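Local coordinates for protein peptide methionine sulfoxide reductase msrA/msrB (Neisseria meningitidis, PDB 2FY6) that probably acts as a thioredoxin-fold disulfide reductase, supplying electrons to the methionine sulfoxide reductase domains of the same polypeptide, at residues A[6-11]-A[89-94]; A[18-23]-A[56-61]; A[106-111]-A[124-129]. All blocks are in the same frame, centred on the assembly; numbering follows the deposited sequence.

Contact 1: A[6-11]-A[89-94]; sequences STLKTA and PVVTDN
Thr-10 and Val-91 face each other as an antiparallel, non-hydrogen-bonded pair, their CA atoms only 3.9 Å apart and their side chains diverging. Two backbone bonds flank the pair: Thr-92 N gives a nearly straight bond to Lys-9 O (3.1 Å, 169°), and Ala-11 N a short 2.6 Å one to Val-90 O. Beyond them the strands part, and water 1 bridges the gap, accepting from Lys-9 N and donating to Thr-92 O. This short edge strand, 9-10, borders strand 90-92 at one margin of the mixed sheet of the thioredoxin fold. Leu-8 closes one side of the contact: its CB lies 3.6 Å from Val-91 CG1, the two side chains crossing at about a right angle, while CD1 reaches CB of Asp-93. That carboxylate is held by the backbone N of Ile-98, and weakly by that of Thr-97, at the start of helix 97-101. On the other side, Thr-92 CG2 rests 3.8 Å from Ala-11 CA. With chi1 at 61°, Thr-92 OG1 hydrogen-bonds water 2 (2.7 Å), and that water donates to Thr-10 O. Thr-10 OG1 bonds locally, with Asp-12 OD1 and Arg-14 N.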
loop_
_atom_site.group_PDB
_atom_site.type_symbol
_atom_site.label_atom_id
_atom_site.label_comp_id
_atom_site.label_asym_id
_atom_site.label_seq_id
_atom_site.Cartn_x
_atom_site.Cartn_y
_atom_site.Cartn_z
ATOM N N SER A 6 3.116 -1.008 12.015
ATOM C CA SER A 6 4.456 -1.008 12.602
ATOM C C SER A 6 4.893 -2.393 13.085
ATOM O O SER A 6 6.080 -2.636 13.296
ATOM C CB SER A 6 4.526 -0.013 13.766
ATOM O OG SER A 6 3.723 -0.427 14.857
ATOM N N THR A 7 3.935 -3.298 13.249
ATOM C CA THR A 7 4.235 -4.648 13.710
ATOM C C THR A 7 4.476 -5.591 12.536
ATOM O O THR A 7 4.867 -6.747 12.721
ATOM C CB THR A 7 3.081 -5.225 14.547
ATOM O OG1 THR A 7 1.946 -5.450 13.704
ATOM C CG2 THR A 7 2.689 -4.261 15.650
ATOM N N LEU A 8 4.244 -5.098 11.327
ATOM C CA LEU A 8 4.428 -5.916 10.136
ATOM C C LEU A 8 5.787 -5.718 9.483
ATOM O O LEU A 8 6.510 -4.771 9.790
ATOM C CB LEU A 8 3.331 -5.605 9.116
ATOM C CG LEU A 8 1.891 -5.850 9.576
ATOM C CD1 LEU A 8 0.925 -5.340 8.512
ATOM C CD2 LEU A 8 1.672 -7.344 9.831
ATOM N N LYS A 9 6.131 -6.632 8.585
ATOM C CA LYS A 9 7.383 -6.567 7.857
ATOM C C LYS A 9 7.070 -6.594 6.369
ATOM O O LYS A 9 5.968 -6.967 5.962
ATOM C CB LYS A 9 8.290 -7.751 8.216
ATOM C CG LYS A 9 8.937 -7.665 9.593
ATOM C CD LYS A 9 9.810 -8.885 9.878
ATOM C CE LYS A 9 8.975 -10.164 9.921
ATOM N NZ LYS A 9 9.800 -11.373 10.194
ATOM N N THR A 10 8.043 -6.188 5.564
ATOM C CA THR A 10 7.888 -6.178 4.121
ATOM C C THR A 10 8.126 -7.582 3.573
ATOM O O THR A 10 8.618 -8.465 4.285
ATOM C CB THR A 10 8.891 -5.214 3.470
ATOM O OG1 THR A 10 10.219 -5.586 3.850
ATOM C CG2 THR A 10 8.630 -3.786 3.926
ATOM N N ALA A 11 7.777 -7.786 2.308
ATOM C CA ALA A 11 7.957 -9.079 1.668
ATOM C C ALA A 11 9.401 -9.564 1.798
ATOM O O ALA A 11 9.650 -10.771 1.835
ATOM C CB ALA A 11 7.557 -8.995 0.193
ATOM N N PRO A 89 7.776 -0.411 -1.579
ATOM C CA PRO A 89 7.557 -1.037 -0.272
ATOM C C PRO A 89 6.385 -2.009 -0.364
ATOM O O PRO A 89 5.286 -1.629 -0.771
ATOM C CB PRO A 89 7.236 0.151 0.640
ATOM C CG PRO A 89 7.862 1.330 -0.070
ATOM C CD PRO A 89 7.543 1.041 -1.510
ATOM N N VAL A 90 6.620 -3.264 -0.002
ATOM C CA VAL A 90 5.564 -4.261 -0.045
ATOM C C VAL A 90 5.422 -4.897 1.330
ATOM O O VAL A 90 6.146 -5.833 1.672
ATOM C CB VAL A 90 5.862 -5.365 -1.086
ATOM C CG1 VAL A 90 4.781 -6.432 -1.038
ATOM C CG2 VAL A 90 5.931 -4.765 -2.478
ATOM N N VAL A 91 4.494 -4.367 2.115
ATOM C CA VAL A 91 4.234 -4.877 3.451
ATOM C C VAL A 91 3.291 -6.068 3.310
ATOM O O VAL A 91 2.316 -5.996 2.563
ATOM C CB VAL A 91 3.556 -3.788 4.329
ATOM C CG1 VAL A 91 3.280 -4.325 5.723
ATOM C CG2 VAL A 91 4.443 -2.560 4.398
ATOM N N THR A 92 3.589 -7.167 3.994
ATOM C CA THR A 92 2.715 -8.336 3.931
ATOM C C THR A 92 1.912 -8.422 5.222
ATOM O O THR A 92 2.474 -8.404 6.322
ATOM C CB THR A 92 3.504 -9.649 3.734
ATOM O OG1 THR A 92 4.392 -9.853 4.841
ATOM C CG2 THR A 92 4.304 -9.595 2.443
ATOM N N ASP A 93 0.594 -8.515 5.075
ATOM C CA ASP A 93 -0.319 -8.577 6.207
ATOM C C ASP A 93 -1.073 -9.902 6.155
ATOM O O ASP A 93 -2.185 -9.982 5.629
ATOM C CB ASP A 93 -1.286 -7.391 6.125
ATOM C CG ASP A 93 -2.216 -7.301 7.319
ATOM O OD1 ASP A 93 -2.132 -8.157 8.224
ATOM O OD2 ASP A 93 -3.036 -6.362 7.343
ATOM N N ASN A 94 -0.447 -10.943 6.696
ATOM C CA ASN A 94 -1.022 -12.279 6.705
ATOM C C ASN A 94 -2.417 -12.273 7.313
ATOM O O ASN A 94 -2.586 -11.962 8.491
ATOM C CB ASN A 94 -0.093 -13.228 7.471
ATOM C CG ASN A 94 -0.529 -14.672 7.381
ATOM O OD1 ASN A 94 -1.150 -15.089 6.404
ATOM N ND2 ASN A 94 -0.183 -15.455 8.397
HETATM O O HOH W 1 4.506 -8.919 8.057
HETATM O O HOH W 2 6.969 -10.807 4.840
#

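Contact 2: A[18-23]-A[56-61]; sequences VYLKKD and SANLIT
Asn-58 spans the gap to Lys-21 with both ends of its amide, reading the backbone of a single residue. Its OD1 accepts from Lys-21 N at 2.9 Å, and the N-H points almost straight at the oxygen (172°), though it comes from above the carbonyl plane, 44° out of it. Its ND2 donates to Lys-21 O at 3.1 Å, close to the plane of the Asn-58 amide and onto a lone pair of the acceptor. The two bonds together fix the rotation of the amide. A chi1 of -62° places CG beside the backbone N of Asn-58, from where the amide extends to the loop. ND2 has a second acceptor in Thr-26 OG1, on the adjoining strand 26-31, so this buried side chain ties the loop to two neighbouring strands. Strand 58-63 is one of the parallel central strands of the thioredoxin-like sheet, and segment 18-23 belongs to the irregular connection between edge strand 9-10 and strand 26-31. The Asn-58 backbone pairs with Pro-25 and Leu-27, leaving the side chain to engage the loop. Next to it, Tyr-19 O is served by water 3, which donates to it at 2.6 Å and accepts from Leu-59 N at 3.0 Å, a relay between carbonyl and strand amide. Apolar contacts continue the interface along the strand. Ile-60 CG2 packs 3.7 Å from Tyr-19 CB and also meets Leu-20 CD2, which reaches back to Asn-58 CB at 4.0 Å. Leu-20 and Ile-60 cross at about a right angle, and Leu-5 of helix 2-6 touches both. The Lys-21 side chain brings CB to 3.5 Å from Asn-58 OD1, then runs extended away from the strand.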
loop_
_atom_site.group_PDB
_atom_site.type_symbol
_atom_site.label_atom_id
_atom_site.label_comp_id
_atom_site.label_asym_id
_atom_site.label_seq_id
_atom_site.Cartn_x
_atom_site.Cartn_y
_atom_site.Cartn_z
ATOM N N VAL A 18 10.396 1.057 8.421
ATOM C CA VAL A 18 11.521 1.604 7.672
ATOM C C VAL A 18 11.026 2.592 6.614
ATOM O O VAL A 18 11.740 3.517 6.229
ATOM C CB VAL A 18 12.317 0.476 6.975
ATOM C CG1 VAL A 18 13.291 1.062 5.968
ATOM C CG2 VAL A 18 13.073 -0.342 8.014
ATOM N N TYR A 19 9.792 2.397 6.160
ATOM C CA TYR A 19 9.203 3.238 5.125
ATOM C C TYR A 19 8.174 4.223 5.669
ATOM O O TYR A 19 7.432 4.837 4.899
ATOM C CB TYR A 19 8.543 2.342 4.074
ATOM C CG TYR A 19 9.495 1.318 3.503
ATOM C CD1 TYR A 19 10.375 1.651 2.471
ATOM C CD2 TYR A 19 9.568 0.035 4.042
ATOM C CE1 TYR A 19 11.306 0.733 1.996
ATOM C CE2 TYR A 19 10.496 -0.889 3.577
ATOM C CZ TYR A 19 11.362 -0.533 2.556
ATOM O OH TYR A 19 12.299 -1.438 2.114
ATOM N N LEU A 20 8.139 4.388 6.988
ATOM C CA LEU A 20 7.164 5.278 7.601
ATOM C C LEU A 20 7.766 6.355 8.499
ATOM O O LEU A 20 8.267 6.062 9.584
ATOM C CB LEU A 20 6.157 4.449 8.399
ATOM C CG LEU A 20 5.428 3.354 7.609
ATOM C CD1 LEU A 20 4.738 2.390 8.566
ATOM C CD2 LEU A 20 4.421 3.989 6.647
ATOM N N LYS A 21 7.719 7.602 8.043
ATOM C CA LYS A 21 8.232 8.713 8.836
ATOM C C LYS A 21 7.091 9.216 9.717
ATOM O O LYS A 21 5.958 9.354 9.260
ATOM C CB LYS A 21 8.760 9.817 7.921
ATOM C CG LYS A 21 9.923 9.355 7.045
ATOM C CD LYS A 21 10.516 10.484 6.206
ATOM C CE LYS A 21 11.680 9.978 5.351
ATOM N NZ LYS A 21 12.363 11.057 4.575
ATOM N N LYS A 22 7.399 9.478 10.983
ATOM C CA LYS A 22 6.414 9.915 11.976
ATOM C C LYS A 22 5.525 11.118 11.668
ATOM O O LYS A 22 4.322 11.075 11.923
ATOM C CB LYS A 22 7.109 10.160 13.323
ATOM C CG LYS A 22 7.752 8.922 13.938
ATOM C CD LYS A 22 6.723 7.862 14.329
ATOM C CE LYS A 22 5.947 8.241 15.587
ATOM N NZ LYS A 22 5.140 9.484 15.430
ATOM N N ASP A 23 6.098 12.189 11.135
ATOM C CA ASP A 23 5.309 13.386 10.869
ATOM C C ASP A 23 4.732 13.523 9.467
ATOM O O ASP A 23 4.436 14.635 9.022
ATOM C CB ASP A 23 6.133 14.632 11.209
ATOM C CG ASP A 23 7.560 14.544 10.698
ATOM O OD1 ASP A 23 7.750 14.348 9.476
ATOM O OD2 ASP A 23 8.493 14.675 11.521
ATOM N N SER A 56 5.948 14.581 0.298
ATOM C CA SER A 56 5.299 14.995 1.538
ATOM C C SER A 56 4.576 13.870 2.270
ATOM O O SER A 56 4.043 14.082 3.358
ATOM C CB SER A 56 4.301 16.114 1.259
ATOM O OG SER A 56 3.171 15.607 0.578
ATOM N N ALA A 57 4.550 12.680 1.680
ATOM C CA ALA A 57 3.863 11.563 2.314
ATOM C C ALA A 57 4.625 10.256 2.220
ATOM O O ALA A 57 5.502 10.095 1.374
ATOM C CB ALA A 57 2.489 11.389 1.690
ATOM N N ASN A 58 4.297 9.326 3.113
ATOM C CA ASN A 58 4.912 8.011 3.082
ATOM C C ASN A 58 4.086 7.271 2.041
ATOM O O ASN A 58 2.887 7.510 1.921
ATOM C CB ASN A 58 4.774 7.297 4.430
ATOM C CG ASN A 58 5.466 8.031 5.561
ATOM O OD1 ASN A 58 6.638 8.399 5.456
ATOM N ND2 ASN A 58 4.745 8.233 6.662
ATOM N N LEU A 59 4.715 6.388 1.276
ATOM C CA LEU A 59 3.982 5.640 0.266
ATOM C C LEU A 59 4.401 4.176 0.333
ATOM O O LEU A 59 5.544 3.838 0.053
ATOM C CB LEU A 59 4.263 6.221 -1.126
ATOM C CG LEU A 59 3.223 5.992 -2.230
ATOM C CD1 LEU A 59 3.571 6.854 -3.437
ATOM C CD2 LEU A 59 3.173 4.517 -2.617
ATOM N N ILE A 60 3.471 3.315 0.730
ATOM C CA ILE A 60 3.737 1.889 0.827
ATOM C C ILE A 60 2.596 1.111 0.187
ATOM O O ILE A 60 1.552 1.675 -0.146
ATOM C CB ILE A 60 3.845 1.430 2.295
ATOM C CG1 ILE A 60 2.510 1.670 3.007
ATOM C CG2 ILE A 60 4.983 2.163 2.987
ATOM C CD1 ILE A 60 2.429 1.096 4.390
ATOM N N THR A 61 2.803 -0.188 0.008
ATOM C CA THR A 61 1.762 -1.030 -0.550
ATOM C C THR A 61 1.607 -2.200 0.400
ATOM O O THR A 61 2.555 -2.578 1.099
ATOM C CB THR A 61 2.120 -1.575 -1.946
ATOM O OG1 THR A 61 3.066 -2.644 -1.817
ATOM C CG2 THR A 61 2.706 -0.464 -2.817
HETATM O O HOH W 3 7.453 5.785 2.446
#

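Contact 3: A[106-111]-A[124-129]; sequences VYPSWA and KGSINE
Ile-127 lies over one face of the Trp-110 indole, its CD1 3.5 Å from the centroid of the five-membered ring and only 11° off the ring normal, a CH-pi contact. CG1 follows on the same face, 3.4 Å from Trp-110 NE1. Ile-127 holds CG1 flanked by its own N and C (chi1 61°), which aims the longer branch at the indole; the chain then extends, carrying CD1 across the ring. The indole edge meets polar atoms in its plane: Gly-125 O lies 3.5 Å from Trp-110 CD1, and water 4 accepts from Trp-110 NE1 and from Ile-127 N, bridging ring and backbone. Where strands 109-113 and 119-124 meet, Ser-109 and Lys-124 form an antiparallel non-hydrogen-bonded pair, beside which Gly-125 N makes a weak, bent bond to Pro-108 O (2.8 Å, 124°). Gly-125 combines a positive phi with an extended psi, a conformation largely confined to glycine. Pro-108 follows a cis peptide bond; its CG packs 3.2 Å from Ser-126 OG, a hydroxyl that bonds Glu-41. Within the same segment, Ser-109 OG donates to Val-106 O at 2.6 Å, a link across the cis-proline. A cis-proline facing a CxxC motif is a hallmark of the thioredoxin fold, and Pro-108 touches Cys-38, in keeping with a position beside the probable redox centre. Val-106 CG1 covers Lys-124 CB. Strand 109-113 lies between strands 26-31 and 119-124, Trp-110 packing on Leu-27 and Lys-29, while Trp-48 of helix 42-50 touches Ile-127 just before Asn-128 N-caps helix 129-137.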
loop_
_atom_site.group_PDB
_atom_site.type_symbol
_atom_site.label_atom_id
_atom_site.label_comp_id
_atom_site.label_asym_id
_atom_site.label_seq_id
_atom_site.Cartn_x
_atom_site.Cartn_y
_atom_site.Cartn_z
ATOM N N VAL A 106 -12.003 -4.527 -2.999
ATOM C CA VAL A 106 -11.624 -4.551 -4.406
ATOM C C VAL A 106 -10.176 -4.102 -4.559
ATOM O O VAL A 106 -9.663 -3.359 -3.723
ATOM C CB VAL A 106 -12.549 -3.623 -5.248
ATOM C CG1 VAL A 106 -12.315 -2.162 -4.879
ATOM C CG2 VAL A 106 -12.308 -3.846 -6.730
ATOM N N TYR A 107 -9.520 -4.567 -5.620
ATOM C CA TYR A 107 -8.130 -4.215 -5.885
ATOM C C TYR A 107 -7.932 -3.623 -7.274
ATOM O O TYR A 107 -8.531 -4.075 -8.245
ATOM C CB TYR A 107 -7.212 -5.434 -5.761
ATOM C CG TYR A 107 -7.059 -5.987 -4.363
ATOM C CD1 TYR A 107 -6.802 -5.146 -3.283
ATOM C CD2 TYR A 107 -7.108 -7.365 -4.133
ATOM C CE1 TYR A 107 -6.594 -5.658 -2.006
ATOM C CE2 TYR A 107 -6.898 -7.892 -2.863
ATOM C CZ TYR A 107 -6.641 -7.036 -1.807
ATOM O OH TYR A 107 -6.412 -7.547 -0.555
ATOM N N PRO A 108 -7.104 -2.577 -7.370
ATOM C CA PRO A 108 -6.440 -2.044 -6.178
ATOM C C PRO A 108 -7.382 -1.109 -5.421
ATOM O O PRO A 108 -8.491 -0.836 -5.869
ATOM C CB PRO A 108 -5.241 -1.298 -6.760
ATOM C CG PRO A 108 -5.768 -0.794 -8.055
ATOM C CD PRO A 108 -6.536 -1.986 -8.597
ATOM N N SER A 109 -6.935 -0.651 -4.259
ATOM C CA SER A 109 -7.679 0.298 -3.441
ATOM C C SER A 109 -6.620 1.105 -2.716
ATOM O O SER A 109 -5.525 0.602 -2.448
ATOM C CB SER A 109 -8.590 -0.407 -2.430
ATOM O OG SER A 109 -9.805 -0.818 -3.033
ATOM N N TRP A 110 -6.933 2.357 -2.408
ATOM C CA TRP A 110 -5.982 3.220 -1.730
ATOM C C TRP A 110 -6.552 3.835 -0.460
ATOM O O TRP A 110 -7.726 4.195 -0.401
ATOM C CB TRP A 110 -5.538 4.355 -2.653
ATOM C CG TRP A 110 -4.756 3.931 -3.860
ATOM C CD1 TRP A 110 -5.238 3.341 -4.998
ATOM C CD2 TRP A 110 -3.354 4.109 -4.064
ATOM N NE1 TRP A 110 -4.217 3.147 -5.900
ATOM C CE2 TRP A 110 -3.049 3.611 -5.352
ATOM C CE3 TRP A 110 -2.321 4.644 -3.283
ATOM C CZ2 TRP A 110 -1.753 3.636 -5.877
ATOM C CZ3 TRP A 110 -1.028 4.667 -3.807
ATOM C CH2 TRP A 110 -0.759 4.164 -5.094
ATOM N N ALA A 111 -5.703 3.960 0.550
ATOM C CA ALA A 111 -6.109 4.554 1.811
ATOM C C ALA A 111 -5.113 5.644 2.167
ATOM O O ALA A 111 -3.911 5.494 1.945
ATOM C CB ALA A 111 -6.135 3.504 2.907
ATOM N N LYS A 124 -11.620 3.284 -3.723
ATOM C CA LYS A 124 -11.719 1.987 -4.377
ATOM C C LYS A 124 -11.239 2.079 -5.823
ATOM O O LYS A 124 -11.584 3.016 -6.542
ATOM C CB LYS A 124 -13.165 1.486 -4.336
ATOM C CG LYS A 124 -13.649 1.142 -2.931
ATOM C CD LYS A 124 -15.101 0.678 -2.910
ATOM C CE LYS A 124 -16.072 1.842 -3.075
ATOM N NZ LYS A 124 -15.912 2.552 -4.373
ATOM N N GLY A 125 -10.436 1.106 -6.238
ATOM C CA GLY A 125 -9.937 1.090 -7.600
ATOM C C GLY A 125 -8.606 1.789 -7.795
ATOM O O GLY A 125 -8.016 2.330 -6.856
ATOM N N SER A 126 -8.128 1.765 -9.032
ATOM C CA SER A 126 -6.864 2.399 -9.382
ATOM C C SER A 126 -7.022 3.912 -9.397
ATOM O O SER A 126 -8.122 4.433 -9.602
ATOM C CB SER A 126 -6.415 1.964 -10.780
ATOM O OG SER A 126 -6.291 0.559 -10.878
ATOM N N ILE A 127 -5.916 4.609 -9.173
ATOM C CA ILE A 127 -5.907 6.062 -9.240
ATOM C C ILE A 127 -4.722 6.438 -10.127
ATOM O O ILE A 127 -3.755 5.675 -10.242
ATOM C CB ILE A 127 -5.744 6.729 -7.844
ATOM C CG1 ILE A 127 -4.419 6.318 -7.201
ATOM C CG2 ILE A 127 -6.929 6.352 -6.944
ATOM C CD1 ILE A 127 -4.159 6.997 -5.861
ATOM N N ASN A 128 -4.815 7.584 -10.790
ATOM C CA ASN A 128 -3.719 8.039 -11.628
ATOM C C ASN A 128 -2.964 9.116 -10.862
ATOM O O ASN A 128 -3.363 9.507 -9.760
ATOM C CB ASN A 128 -4.235 8.589 -12.965
ATOM C CG ASN A 128 -5.301 9.648 -12.794
ATOM O OD1 ASN A 128 -5.218 10.498 -11.912
ATOM N ND2 ASN A 128 -6.309 9.608 -13.656
ATOM N N GLU A 129 -1.872 9.593 -11.443
ATOM C CA GLU A 129 -1.051 10.611 -10.806
ATOM C C GLU A 129 -1.847 11.835 -10.336
ATOM O O GLU A 129 -1.678 12.287 -9.202
ATOM C CB GLU A 129 0.058 11.034 -11.769
ATOM C CG GLU A 129 1.059 12.000 -11.197
ATOM C CD GLU A 129 2.192 12.280 -12.165
ATOM O OE1 GLU A 129 1.910 12.719 -13.296
ATOM O OE2 GLU A 129 3.363 12.058 -11.795
HETATM O O HOH W 4 -3.432 2.607 -8.791
#

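How the contacts relate
All three contacts reach one mixed sheet, each mixing buried and more exposed residues. Contacts 1 and 2 meet directly, since strands 90-92 and 58-63 are neighbours: Val-91 N probably bonds Thr-61 O and Pro-89 O probably bonds Thr-61 OG1. Contact 3 lies toward the other edge, on the opposite side of the chain's centre from contact 1, their centres about 19 Å apart. Chemistry follows place: contact 1 pairs edge backbone with waters filling in, contact 2 uses one buried amide to hold an irregular loop against a central strand, and contact 3 relies on an aromatic face and a cis-proline beside the probable active site.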